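Mannan endo-1,4-beta-mannosidase (Mytilus edulis, PDB 2C0H) hydrolyses internal beta-1,4-mannosidic linkages of mannans, galactomannans and glucomannans, acting as a monomeric glycoside hydrolase of family 5 with a TIM-barrel fold. Local coordinates at residues G23-W28 against R63-I68; S49-M54 against H103-F108; E69-P74 against V116-H121; D92-L97 against A146-N151; H98-H103 against E152-G157. The protein carries 3 engineered substitutions. All blocks are in the same frame, centred on the assembly; numbering follows the deposited sequence.

Contact 1 lies closest to the middle of the chain, in the barrel wall, and joins strands through backbone bonds, an asparagine-arginine pair and two tryptophans. Contacts 2, 4 and 5 belong to the shell: contact 2 sets helix 40-56 against the start of strand 106-113 by apolar packing, whereas contacts 4 and 5 share helix 89-102 and are tied together by the R94-E152 salt bridge. Contact 2 and contact 5 also share H103, with centres about 8 Å apart. Buried leucine and methionine dominate contact 4 beside an arginine, while contact 5 is wetter, with two bridging waters. Contact 3 joins two partly buried loops through a carboxylate network.

Contact 1. Residues G23-W28 against R63-I68; sequences GANQAW and RVWLHI
N25 pairs with R63 in a parallel bridge, the short segments of strand 23-25 and strand 63-68 inclined at 23°, where R63 N donates to A24 O (3.1 Å) and Q26 N to R63 O (2.8 Å). The chain then passes through the cis peptide between Q26 and A27, yet W65 N still reaches A27 O at 2.8 Å. The side chains of N25 and R63 run side by side on one face of the sheet. With CG anti to the backbone N (chi1 176°) and the chain extended to NE, R63 brings NH1 to N25 OD1 at 2.9 Å; the oxygen lies at the guanidinium edge while the two planes stand almost perpendicular. R63 also forms salt bridges with D159 and with E294, the probable nucleophile. A leucine in place of R63 would probably leave N25 OD1 and those two carboxylates without their cationic mate. W65, a probable substrate-binding residue, receives A27 CB over its five-membered ring in a CH-pi contact, 3.7 Å from the centroid, and W28 CZ3 approaches W65 CZ3 at 3.6 Å. Strands 17-25 and 61-68 are joined by helix 40-56 in a beta-alpha-beta unit, to which Q26 NE2 is tethered through T50 OG1; strand 319-322 flanks the first strand and strand 106-113 the second.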
# COMPACT_ATOMS: atom_id res chain seq x y z
N GLY A 23 0.82 10.81 -6.98
CA GLY A 23 -0.47 11.15 -6.38
C GLY A 23 -0.42 11.27 -4.89
O GLY A 23 0.56 11.75 -4.34
N ALA A 24 -1.49 10.81 -4.25
CA ALA A 24 -1.67 11.03 -2.84
C ALA A 24 -2.45 9.93 -2.18
O ALA A 24 -3.23 9.22 -2.82
CB ALA A 24 -2.37 12.34 -2.62
N ASN A 25 -2.25 9.82 -0.88
CA ASN A 25 -3.12 9.06 -0.00
C ASN A 25 -4.36 9.88 0.29
O ASN A 25 -4.25 11.05 0.61
CB ASN A 25 -2.41 8.78 1.33
CG ASN A 25 -1.32 7.76 1.23
OD1 ASN A 25 -1.56 6.59 1.51
ND2 ASN A 25 -0.11 8.20 0.88
N GLN A 26 -5.54 9.26 0.22
CA GLN A 26 -6.77 9.95 0.66
C GLN A 26 -6.63 10.25 2.17
O GLN A 26 -6.79 11.40 2.57
CB GLN A 26 -8.04 9.17 0.29
CG GLN A 26 -9.36 9.94 0.47
CD GLN A 26 -9.69 10.93 -0.65
OE1 GLN A 26 -9.54 10.64 -1.83
NE2 GLN A 26 -10.18 12.11 -0.28
N ALA A 27 -6.32 9.30 3.05
CA ALA A 27 -6.42 7.85 2.88
C ALA A 27 -7.85 7.39 3.26
O ALA A 27 -8.19 6.22 3.10
CB ALA A 27 -5.42 7.17 3.78
N TRP A 28 -8.68 8.31 3.77
CA TRP A 28 -10.07 8.05 4.12
C TRP A 28 -10.89 9.35 4.07
O TRP A 28 -10.32 10.45 3.98
CB TRP A 28 -10.16 7.45 5.54
CG TRP A 28 -9.50 8.29 6.60
CD1 TRP A 28 -10.04 9.39 7.20
CD2 TRP A 28 -8.20 8.12 7.17
NE1 TRP A 28 -9.15 9.93 8.09
CE2 TRP A 28 -8.01 9.17 8.09
CE3 TRP A 28 -7.16 7.19 6.99
CZ2 TRP A 28 -6.84 9.30 8.84
CZ3 TRP A 28 -6.01 7.33 7.71
CH2 TRP A 28 -5.85 8.37 8.64
N ARG A 63 -4.31 6.34 -3.12
CA ARG A 63 -4.34 5.21 -2.17
C ARG A 63 -5.46 5.48 -1.15
O ARG A 63 -5.52 6.55 -0.52
CB ARG A 63 -2.97 5.05 -1.49
CG ARG A 63 -2.84 3.99 -0.39
CD ARG A 63 -1.35 3.82 0.00
NE ARG A 63 -1.06 2.80 1.03
CZ ARG A 63 -0.67 3.02 2.28
NH1 ARG A 63 -0.52 4.25 2.77
NH2 ARG A 63 -0.42 1.99 3.08
N VAL A 64 -6.33 4.49 -0.98
CA VAL A 64 -7.46 4.60 -0.06
C VAL A 64 -7.54 3.37 0.84
O VAL A 64 -7.29 2.27 0.38
CB VAL A 64 -8.78 4.81 -0.82
CG1 VAL A 64 -9.17 3.60 -1.62
CG2 VAL A 64 -9.90 5.20 0.12
N TRP A 65 -7.86 3.57 2.12
CA TRP A 65 -7.93 2.46 3.09
C TRP A 65 -9.36 1.91 3.18
O TRP A 65 -10.34 2.67 3.23
CB TRP A 65 -7.44 2.93 4.47
CG TRP A 65 -5.96 3.30 4.57
CD1 TRP A 65 -5.06 3.44 3.54
CD2 TRP A 65 -5.26 3.60 5.76
NE1 TRP A 65 -3.83 3.80 4.04
CE2 TRP A 65 -3.93 3.92 5.40
CE3 TRP A 65 -5.62 3.64 7.12
CZ2 TRP A 65 -2.96 4.26 6.36
CZ3 TRP A 65 -4.65 3.98 8.06
CH2 TRP A 65 -3.34 4.28 7.67
N LEU A 66 -9.47 0.58 3.22
CA LEU A 66 -10.74 -0.12 3.12
C LEU A 66 -11.21 -0.70 4.49
O LEU A 66 -11.94 -0.03 5.22
CB LEU A 66 -10.66 -1.21 2.02
CG LEU A 66 -11.99 -1.85 1.60
CD1 LEU A 66 -12.88 -0.88 0.84
CD2 LEU A 66 -11.73 -3.05 0.71
N HIS A 67 -10.77 -1.90 4.88
CA HIS A 67 -11.28 -2.51 6.13
C HIS A 67 -10.69 -1.93 7.41
O HIS A 67 -11.40 -1.78 8.40
CB HIS A 67 -11.05 -4.02 6.18
CG HIS A 67 -11.47 -4.76 4.96
ND1 HIS A 67 -12.72 -4.65 4.39
CD2 HIS A 67 -10.82 -5.72 4.26
CE1 HIS A 67 -12.80 -5.48 3.36
NE2 HIS A 67 -11.67 -6.14 3.27
N ILE A 68 -9.37 -1.66 7.39
CA ILE A 68 -8.58 -1.12 8.50
C ILE A 68 -8.39 -2.14 9.63
O ILE A 68 -7.39 -2.87 9.64
CB ILE A 68 -9.11 0.26 8.94
CG1 ILE A 68 -9.12 1.17 7.69
CG2 ILE A 68 -8.24 0.83 10.05
CD1 ILE A 68 -9.31 2.67 7.94

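Contact 2. Residues S49-M54 against H103-F108; sequences STLSDM and HNILIF. Unlike the reference sequence in segment 49-54: M54 (reference Ile).
L51 and I105 form the centre of this contact, their side chains slanting across each other so that L51 CD2 meets I105 CD1 at 3.8 Å. The same methyl of I105 lies 3.5 Å from L51 O and 3.9 Å from M54 CB, and so fits against the helix between two successive turns; M54 differs from the isoleucine of the reference sequence. The chain of I105, with CG1 anti to the carbonyl carbon (chi1 -72°) and then extended, carries CD1 to that place. Beside it the imidazole of H103 lies flat against the helix, one face turned to L51 CB and the backbone N of S52, with H103 CE1 3.8 Å from S52 CA. What sets this ring is a pair of hydrogen bonds outside the contact, NE2 to E48 OE2 and ND1 to Q55 OE1; two acceptors gripping both nitrogens would probably favour a protonated imidazole. Just after it, N104 with positive phi is the C-prime residue of a Schellman motif that ends helix 89-102 and turns the chain towards strand 106-113. Helix 40-56 thus packs on the entry to that strand, with V62 of the adjacent strand 61-68 touching both M54 and I105 and with A99 of helix 89-102 against L51.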
# COMPACT_ATOMS: atom_id res chain seq x y z
N SER A 49 -14.33 15.54 -5.30
CA SER A 49 -13.58 16.80 -5.37
C SER A 49 -12.07 16.53 -5.33
O SER A 49 -11.29 17.24 -5.96
CB SER A 49 -14.00 17.77 -4.26
OG SER A 49 -13.69 17.30 -2.99
N THR A 50 -11.65 15.50 -4.58
CA THR A 50 -10.24 15.12 -4.51
C THR A 50 -9.75 14.66 -5.89
O THR A 50 -8.66 15.04 -6.32
CB THR A 50 -9.98 14.01 -3.44
OG1 THR A 50 -10.30 14.52 -2.14
CG2 THR A 50 -8.55 13.56 -3.45
N LEU A 51 -10.56 13.84 -6.56
CA LEU A 51 -10.24 13.39 -7.92
C LEU A 51 -10.11 14.56 -8.90
O LEU A 51 -9.21 14.56 -9.74
CB LEU A 51 -11.29 12.41 -8.43
CG LEU A 51 -11.41 11.06 -7.75
CD1 LEU A 51 -12.65 10.36 -8.28
CD2 LEU A 51 -10.16 10.21 -7.96
N SER A 52 -11.03 15.52 -8.81
CA SER A 52 -11.02 16.68 -9.69
C SER A 52 -9.75 17.50 -9.50
O SER A 52 -9.09 17.86 -10.49
CB SER A 52 -12.25 17.57 -9.43
OG SER A 52 -12.23 18.71 -10.29
N ASP A 53 -9.43 17.80 -8.24
CA ASP A 53 -8.21 18.53 -7.85
C ASP A 53 -6.97 17.84 -8.43
O ASP A 53 -6.10 18.48 -9.02
CB ASP A 53 -8.04 18.59 -6.33
CG ASP A 53 -9.00 19.55 -5.64
OD1 ASP A 53 -9.77 20.26 -6.32
OD2 ASP A 53 -8.98 19.58 -4.37
N MET A 54 -6.90 16.53 -8.25
CA MET A 54 -5.73 15.78 -8.68
C MET A 54 -5.57 15.75 -10.18
O MET A 54 -4.47 15.99 -10.67
CB MET A 54 -5.74 14.37 -8.10
CG MET A 54 -5.44 14.38 -6.63
SD MET A 54 -5.45 12.74 -5.94
CE MET A 54 -4.31 11.92 -7.07
N HIS A 103 -11.91 10.71 -14.47
CA HIS A 103 -10.78 11.64 -14.23
C HIS A 103 -9.38 11.06 -14.55
O HIS A 103 -8.35 11.64 -14.18
CB HIS A 103 -10.81 12.12 -12.77
CG HIS A 103 -11.99 12.97 -12.44
ND1 HIS A 103 -12.01 14.33 -12.68
CD2 HIS A 103 -13.19 12.67 -11.89
CE1 HIS A 103 -13.17 14.83 -12.28
NE2 HIS A 103 -13.90 13.84 -11.80
N ASN A 104 -9.33 9.91 -15.22
CA ASN A 104 -8.09 9.18 -15.52
C ASN A 104 -7.16 8.92 -14.32
O ASN A 104 -5.95 9.11 -14.40
CB ASN A 104 -7.31 9.89 -16.64
CG ASN A 104 -7.84 9.57 -18.02
OD1 ASN A 104 -8.12 8.42 -18.35
ND2 ASN A 104 -7.96 10.60 -18.85
N ILE A 105 -7.74 8.46 -13.21
CA ILE A 105 -6.97 8.18 -11.99
C ILE A 105 -7.11 6.71 -11.60
O ILE A 105 -8.20 6.16 -11.69
CB ILE A 105 -7.45 9.11 -10.86
CG1 ILE A 105 -6.94 10.54 -11.16
CG2 ILE A 105 -6.96 8.63 -9.53
CD1 ILE A 105 -7.47 11.59 -10.23
N LEU A 106 -5.98 6.09 -11.24
CA LEU A 106 -5.94 4.71 -10.74
C LEU A 106 -6.07 4.67 -9.23
O LEU A 106 -5.39 5.42 -8.50
CB LEU A 106 -4.62 4.05 -11.13
CG LEU A 106 -4.36 3.81 -12.61
CD1 LEU A 106 -2.90 3.43 -12.81
CD2 LEU A 106 -5.28 2.71 -13.17
N ILE A 107 -6.87 3.73 -8.74
CA ILE A 107 -7.08 3.56 -7.31
C ILE A 107 -6.35 2.33 -6.76
O ILE A 107 -6.43 1.24 -7.33
CB ILE A 107 -8.62 3.44 -7.00
CG1 ILE A 107 -9.41 4.63 -7.57
CG2 ILE A 107 -8.90 3.25 -5.52
CD1 ILE A 107 -8.93 6.00 -7.12
N PHE A 108 -5.70 2.51 -5.62
CA PHE A 108 -5.08 1.42 -4.86
C PHE A 108 -5.80 1.29 -3.52
O PHE A 108 -5.78 2.21 -2.72
CB PHE A 108 -3.59 1.64 -4.69
CG PHE A 108 -2.84 1.60 -5.99
CD1 PHE A 108 -2.25 0.42 -6.41
CD2 PHE A 108 -2.79 2.71 -6.81
CE1 PHE A 108 -1.61 0.35 -7.63
CE2 PHE A 108 -2.15 2.64 -8.05
CZ PHE A 108 -1.53 1.47 -8.42

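Contact 3. Residues E69-P74 against V116-H121; sequences EGESTP and VKQSTH
The imidazole of H121 meets E69 OE1 at its edge, close to the ring plane, while K117 CG lies over one ring face. H121 ND1 donates to that oxygen at 2.9 Å, on its anti lone pair, a His-carboxylate hydrogen bond in which the two planes are 47° apart. The other side of the carboxylate is taken by Q118 N, which reaches the syn lone pairs of both E69 OE1 and E69 OE2 at 3.3 Å, so two donors, one of them shared between both oxygens, hold the group against turning. The extended chain of E69, its CG anti to the carbonyl carbon (chi1 -76°), carries the carboxylate to the type I turn Q118-H121. Water 1 joins the two loops further, donating to E69 OE2 (3.0 Å) and accepting from T120 N (3.0 Å), with a weak bond to E71 OE1. E71 bends back at chi2 so that its OE2 accepts from E69 N at 2.9 Å; its CG lies 3.6 Å from T120 OG1. These loops follow the neighbouring strands 61-68 and 106-113 at the rim of the barrel: H121 leads into helix 121-129 and is held through NE2 by Y196 OH, and R123 of that helix reaches back to G70 O.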
# COMPACT_ATOMS: atom_id res chain seq x y z
N GLU A 69 -9.33 -2.21 10.58
CA GLU A 69 -9.29 -3.25 11.62
C GLU A 69 -10.62 -3.99 11.69
O GLU A 69 -10.94 -4.59 12.72
CB GLU A 69 -8.98 -2.64 13.00
CG GLU A 69 -7.55 -2.23 13.28
CD GLU A 69 -7.37 -1.73 14.72
OE1 GLU A 69 -6.68 -2.39 15.51
OE2 GLU A 69 -7.97 -0.69 15.06
N GLY A 70 -11.42 -3.90 10.63
CA GLY A 70 -12.70 -4.59 10.55
C GLY A 70 -13.85 -3.93 11.28
O GLY A 70 -14.80 -4.60 11.64
N GLU A 71 -13.79 -2.61 11.44
CA GLU A 71 -14.87 -1.85 12.09
C GLU A 71 -16.26 -1.99 11.43
O GLU A 71 -17.27 -2.15 12.14
CB GLU A 71 -14.51 -0.35 12.14
CG GLU A 71 -13.36 0.01 13.10
CD GLU A 71 -11.97 0.07 12.47
OE1 GLU A 71 -11.15 0.91 12.91
OE2 GLU A 71 -11.66 -0.74 11.56
N SER A 72 -16.33 -1.91 10.09
CA SER A 72 -17.61 -1.98 9.35
C SER A 72 -17.65 -3.04 8.25
O SER A 72 -18.73 -3.52 7.91
CB SER A 72 -18.02 -0.60 8.80
OG SER A 72 -17.16 -0.16 7.77
N THR A 73 -16.49 -3.40 7.71
CA THR A 73 -16.36 -4.44 6.68
C THR A 73 -15.06 -5.23 6.94
O THR A 73 -14.12 -4.71 7.51
CB THR A 73 -16.33 -3.86 5.24
OG1 THR A 73 -15.09 -3.16 5.03
CG2 THR A 73 -17.52 -2.91 4.97
N PRO A 74 -15.01 -6.53 6.58
CA PRO A 74 -16.10 -7.37 6.11
C PRO A 74 -17.02 -7.77 7.26
O PRO A 74 -16.90 -7.21 8.35
CB PRO A 74 -15.34 -8.58 5.56
CG PRO A 74 -14.18 -8.70 6.41
CD PRO A 74 -13.75 -7.28 6.70
N VAL A 116 -1.90 1.22 14.34
CA VAL A 116 -2.63 1.59 15.54
C VAL A 116 -3.47 0.39 15.96
O VAL A 116 -3.93 -0.37 15.12
CB VAL A 116 -3.48 2.86 15.32
CG1 VAL A 116 -4.69 2.58 14.45
CG2 VAL A 116 -3.88 3.47 16.68
N LYS A 117 -3.62 0.24 17.26
CA LYS A 117 -4.38 -0.85 17.85
C LYS A 117 -5.55 -0.22 18.61
O LYS A 117 -5.33 0.42 19.65
CB LYS A 117 -3.45 -1.63 18.79
CG LYS A 117 -4.05 -2.87 19.43
CD LYS A 117 -3.03 -3.57 20.30
CE LYS A 117 -3.57 -4.87 20.90
NZ LYS A 117 -4.50 -4.63 22.04
N GLN A 118 -6.76 -0.37 18.09
CA GLN A 118 -7.98 0.19 18.70
C GLN A 118 -8.97 -0.92 19.10
O GLN A 118 -8.58 -2.09 19.20
CB GLN A 118 -8.61 1.22 17.76
CG GLN A 118 -7.59 2.23 17.24
CD GLN A 118 -8.21 3.47 16.66
OE1 GLN A 118 -8.86 3.43 15.61
NE2 GLN A 118 -8.01 4.60 17.33
N SER A 119 -10.22 -0.55 19.36
CA SER A 119 -11.17 -1.44 20.06
C SER A 119 -11.66 -2.66 19.28
O SER A 119 -12.15 -3.61 19.90
CB SER A 119 -12.38 -0.65 20.57
OG SER A 119 -13.15 -0.14 19.51
N THR A 120 -11.55 -2.64 17.96
CA THR A 120 -11.91 -3.84 17.19
C THR A 120 -10.68 -4.62 16.73
O THR A 120 -10.78 -5.47 15.85
CB THR A 120 -12.83 -3.52 15.98
OG1 THR A 120 -12.09 -2.83 14.96
CG2 THR A 120 -14.01 -2.67 16.41
N HIS A 121 -9.52 -4.36 17.34
CA HIS A 121 -8.28 -5.04 16.92
C HIS A 121 -8.39 -6.55 16.98
O HIS A 121 -7.75 -7.24 16.18
CB HIS A 121 -7.04 -4.62 17.71
CG HIS A 121 -5.78 -5.22 17.18
ND1 HIS A 121 -5.24 -4.83 15.97
CD2 HIS A 121 -5.01 -6.24 17.62
CE1 HIS A 121 -4.17 -5.56 15.72
NE2 HIS A 121 -4.01 -6.43 16.70
O HOH W 1 -10.90 -0.77 15.69

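Contact 4. Residues D92-L97 against A146-N151; sequences DMRAYL and ANALKN
L149 pushes its two methyls between side chains of the facing helix, crossing both M93 and L97 at about a right angle. Its CD1 meets M93 CE at 3.7 Å, and its CD2 lies 4.0 Å from L97 CD1. M93 turns its methyl back towards the leucine through the bend at chi3 (81°). R94 lies over the leucine: L149 CD2 stands over the centre of one guanidinium face, while A148 O sits near the edge of the same flat group. R94 NH2 donates to A148 O at 3.0 Å from well above the carbonyl plane, 53° out of it, and NH1 adds a weak bond to that oxygen. The stronger partner of NH1 is E152, in a salt bridge, so that the carbonyl and the carboxylate together fix the rotation of the guanidinium. An alanine at R94 is likely to leave E152 without its ion-pair partner and uncover L149 CD2. Since A148 lies near the C-terminal end of helix 131-149, the positive charge probably also suits that end of the helix dipole. Close packing of helix 89-102 on helix 131-149 through interlocking apolar side chains belongs to the outer helical layer of the TIM barrel, where M93 and L97 also reach strand 106-113.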
# COMPACT_ATOMS: atom_id res chain seq x y z
N ASP A 92 -20.55 0.07 -4.12
CA ASP A 92 -19.88 1.31 -3.63
C ASP A 92 -18.47 1.44 -4.21
O ASP A 92 -18.07 2.50 -4.68
CB ASP A 92 -19.78 1.33 -2.10
CG ASP A 92 -21.03 1.86 -1.40
OD1 ASP A 92 -22.06 2.14 -2.03
OD2 ASP A 92 -20.93 1.99 -0.17
N MET A 93 -17.68 0.37 -4.16
CA MET A 93 -16.33 0.40 -4.71
C MET A 93 -16.37 0.66 -6.23
O MET A 93 -15.56 1.42 -6.75
CB MET A 93 -15.56 -0.90 -4.37
CG MET A 93 -15.24 -1.07 -2.87
SD MET A 93 -14.57 -2.70 -2.41
CE MET A 93 -12.85 -2.46 -2.87
N ARG A 94 -17.32 0.05 -6.93
CA ARG A 94 -17.46 0.22 -8.38
C ARG A 94 -17.87 1.65 -8.73
O ARG A 94 -17.38 2.18 -9.71
CB ARG A 94 -18.46 -0.78 -8.97
CG ARG A 94 -18.19 -1.10 -10.41
CD ARG A 94 -19.26 -1.98 -11.01
NE ARG A 94 -19.28 -3.34 -10.47
CZ ARG A 94 -18.43 -4.31 -10.82
NH1 ARG A 94 -17.43 -4.07 -11.66
NH2 ARG A 94 -18.57 -5.52 -10.30
N ALA A 95 -18.73 2.28 -7.92
CA ALA A 95 -19.15 3.66 -8.20
C ALA A 95 -17.95 4.59 -8.10
O ALA A 95 -17.81 5.50 -8.92
CB ALA A 95 -20.24 4.11 -7.27
N TYR A 96 -17.12 4.37 -7.09
CA TYR A 96 -15.90 5.16 -6.90
C TYR A 96 -14.94 4.94 -8.06
O TYR A 96 -14.37 5.88 -8.60
CB TYR A 96 -15.21 4.84 -5.56
CG TYR A 96 -13.95 5.63 -5.27
CD1 TYR A 96 -13.91 7.02 -5.45
CD2 TYR A 96 -12.80 5.01 -4.78
CE1 TYR A 96 -12.75 7.74 -5.17
CE2 TYR A 96 -11.65 5.73 -4.51
CZ TYR A 96 -11.63 7.10 -4.70
OH TYR A 96 -10.46 7.81 -4.41
N LEU A 97 -14.76 3.68 -8.45
CA LEU A 97 -13.91 3.39 -9.60
C LEU A 97 -14.40 4.06 -10.90
O LEU A 97 -13.58 4.50 -11.70
CB LEU A 97 -13.74 1.86 -9.77
CG LEU A 97 -12.88 1.19 -8.69
CD1 LEU A 97 -13.11 -0.33 -8.75
CD2 LEU A 97 -11.39 1.51 -8.81
N ALA A 146 -12.03 -9.16 -5.29
CA ALA A 146 -11.01 -9.05 -6.33
C ALA A 146 -11.54 -9.55 -7.66
O ALA A 146 -11.24 -8.99 -8.71
CB ALA A 146 -9.77 -9.80 -5.93
N ASN A 147 -12.35 -10.60 -7.64
CA ASN A 147 -12.92 -11.12 -8.88
C ASN A 147 -13.93 -10.16 -9.51
O ASN A 147 -13.95 -9.95 -10.73
CB ASN A 147 -13.57 -12.48 -8.61
CG ASN A 147 -13.83 -13.26 -9.87
OD1 ASN A 147 -12.91 -13.51 -10.65
ND2 ASN A 147 -15.07 -13.65 -10.07
N ALA A 148 -14.76 -9.53 -8.69
CA ALA A 148 -15.81 -8.65 -9.16
C ALA A 148 -15.27 -7.37 -9.80
O ALA A 148 -15.86 -6.83 -10.73
CB ALA A 148 -16.76 -8.29 -8.02
N LEU A 149 -14.16 -6.86 -9.27
CA LEU A 149 -13.61 -5.56 -9.68
C LEU A 149 -12.46 -5.60 -10.69
O LEU A 149 -11.99 -4.56 -11.16
CB LEU A 149 -13.14 -4.80 -8.44
CG LEU A 149 -14.27 -4.52 -7.46
CD1 LEU A 149 -13.72 -3.93 -6.17
CD2 LEU A 149 -15.32 -3.59 -8.05
N LYS A 150 -12.01 -6.80 -11.07
CA LYS A 150 -10.81 -6.92 -11.90
C LYS A 150 -10.88 -6.31 -13.30
O LYS A 150 -9.85 -6.03 -13.89
CB LYS A 150 -10.39 -8.38 -12.00
CG LYS A 150 -11.35 -9.27 -12.71
CD LYS A 150 -10.88 -10.69 -12.63
CE LYS A 150 -11.89 -11.61 -13.23
NZ LYS A 150 -11.42 -13.02 -13.15
N ASN A 151 -12.08 -6.11 -13.85
CA ASN A 151 -12.21 -5.53 -15.19
C ASN A 151 -12.45 -4.02 -15.16
O ASN A 151 -12.66 -3.40 -16.21
CB ASN A 151 -13.29 -6.24 -16.00
CG ASN A 151 -12.97 -7.72 -16.24
OD1 ASN A 151 -11.84 -8.08 -16.56
ND2 ASN A 151 -13.98 -8.58 -16.08

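Contact 5. Residues H98-H103 against E152-G157; sequences HAAQRH and EKALGG
Q101 OE1 is gripped by two waters, water 2 at 2.9 Å and water 3 at 2.8 Å, both of which also reach the carboxylate oxygen OE1 of E152. Each water accepts in turn from a backbone N-H of the turn: A154 N meets water 2 and K153 N meets water 3, both at 3.0 Å. The waters therefore fill the gap between the amide and the type I turn E152-L155, linking them without a direct bond. Q101 reaches them because its CG is anti to the backbone N (chi1 -172°) and the chain continues extended. Its other branch, NE2, crosses the lysine chain at a slant, 3.6 Å from K153 CE, while K153 NZ goes on to a salt bridge with the terminal carboxylate of L353. H98 brings its ring edge to the same glutamate, CE1 being 3.1 Å from E152 OE1 with the two planes 57° apart. E152 bends at chi2, and its OE2 is held by R94 in a salt bridge, which probably helps to set the carboxylate for the waters. On the buried side only small groups meet: A100 CB touches A154 CB at 3.9 Å, and A154 CB also lies against Q101 N, so the helix and the turn come close. Here the end of helix 89-102 packs on the turn that leads into strand 155-162, a junction of the alpha/beta barrel away from the catalytic residues.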
# COMPACT_ATOMS: atom_id res chain seq x y z
N HIS A 98 -15.72 4.14 -11.10
CA HIS A 98 -16.28 4.81 -12.29
C HIS A 98 -15.99 6.30 -12.24
O HIS A 98 -15.65 6.89 -13.25
CB HIS A 98 -17.78 4.59 -12.44
CG HIS A 98 -18.16 3.20 -12.84
ND1 HIS A 98 -17.27 2.28 -13.34
CD2 HIS A 98 -19.37 2.59 -12.82
CE1 HIS A 98 -17.91 1.15 -13.60
NE2 HIS A 98 -19.18 1.32 -13.29
N ALA A 99 -16.11 6.91 -11.06
CA ALA A 99 -15.73 8.32 -10.88
C ALA A 99 -14.25 8.57 -11.17
O ALA A 99 -13.89 9.54 -11.85
CB ALA A 99 -16.09 8.79 -9.47
N ALA A 100 -13.38 7.69 -10.68
CA ALA A 100 -11.94 7.79 -10.91
C ALA A 100 -11.63 7.68 -12.41
O ALA A 100 -10.82 8.44 -12.94
CB ALA A 100 -11.19 6.72 -10.11
N GLN A 101 -12.30 6.76 -13.10
CA GLN A 101 -12.09 6.54 -14.53
C GLN A 101 -12.39 7.81 -15.32
O GLN A 101 -11.66 8.13 -16.25
CB GLN A 101 -12.96 5.39 -15.03
CG GLN A 101 -12.66 4.98 -16.44
CD GLN A 101 -13.49 3.80 -16.91
OE1 GLN A 101 -14.01 3.03 -16.10
NE2 GLN A 101 -13.59 3.65 -18.22
N ARG A 102 -13.44 8.52 -14.93
CA ARG A 102 -13.86 9.75 -15.61
C ARG A 102 -12.77 10.83 -15.49
O ARG A 102 -12.73 11.76 -16.33
CB ARG A 102 -15.20 10.27 -15.06
CG ARG A 102 -16.41 9.43 -15.48
CD ARG A 102 -17.74 10.09 -15.16
NE ARG A 102 -18.05 10.11 -13.74
CZ ARG A 102 -18.70 9.15 -13.07
NH1 ARG A 102 -19.11 8.05 -13.68
NH2 ARG A 102 -18.92 9.29 -11.77
N HIS A 103 -11.91 10.71 -14.47
CA HIS A 103 -10.78 11.64 -14.23
C HIS A 103 -9.38 11.06 -14.55
O HIS A 103 -8.35 11.64 -14.18
CB HIS A 103 -10.81 12.12 -12.77
CG HIS A 103 -11.99 12.97 -12.44
ND1 HIS A 103 -12.01 14.33 -12.68
CD2 HIS A 103 -13.19 12.67 -11.89
CE1 HIS A 103 -13.17 14.83 -12.28
NE2 HIS A 103 -13.90 13.84 -11.80
N GLU A 152 -12.40 -3.41 -13.98
CA GLU A 152 -12.55 -1.97 -13.87
C GLU A 152 -11.25 -1.29 -14.26
O GLU A 152 -10.21 -1.56 -13.66
CB GLU A 152 -12.95 -1.56 -12.46
CG GLU A 152 -14.38 -1.95 -12.10
CD GLU A 152 -15.41 -1.20 -12.94
OE1 GLU A 152 -15.09 -0.10 -13.47
OE2 GLU A 152 -16.54 -1.70 -13.10
N LYS A 153 -11.31 -0.40 -15.24
CA LYS A 153 -10.11 0.23 -15.76
C LYS A 153 -9.40 1.12 -14.75
O LYS A 153 -8.19 1.30 -14.84
CB LYS A 153 -10.40 1.02 -17.03
CG LYS A 153 -10.54 0.17 -18.29
CD LYS A 153 -11.11 0.95 -19.48
CE LYS A 153 -10.56 2.36 -19.57
NZ LYS A 153 -10.86 2.98 -20.89
N ALA A 154 -10.13 1.67 -13.79
CA ALA A 154 -9.51 2.50 -12.76
C ALA A 154 -8.92 1.74 -11.57
O ALA A 154 -8.36 2.35 -10.67
CB ALA A 154 -10.48 3.55 -12.28
N LEU A 155 -9.04 0.41 -11.53
CA LEU A 155 -8.44 -0.33 -10.43
C LEU A 155 -6.94 -0.50 -10.64
O LEU A 155 -6.50 -1.20 -11.55
CB LEU A 155 -9.12 -1.69 -10.25
CG LEU A 155 -8.50 -2.57 -9.17
CD1 LEU A 155 -8.68 -1.96 -7.78
CD2 LEU A 155 -9.10 -3.95 -9.24
N GLY A 156 -6.14 0.21 -9.84
CA GLY A 156 -4.69 0.07 -9.87
C GLY A 156 -4.19 -1.19 -9.22
O GLY A 156 -3.34 -1.88 -9.77
N GLY A 157 -4.67 -1.49 -8.01
CA GLY A 157 -4.21 -2.67 -7.29
C GLY A 157 -4.56 -2.66 -5.82
O GLY A 157 -5.45 -1.91 -5.38
O HOH W 2 -13.13 1.89 -13.55
O HOH W 3 -13.99 0.27 -16.53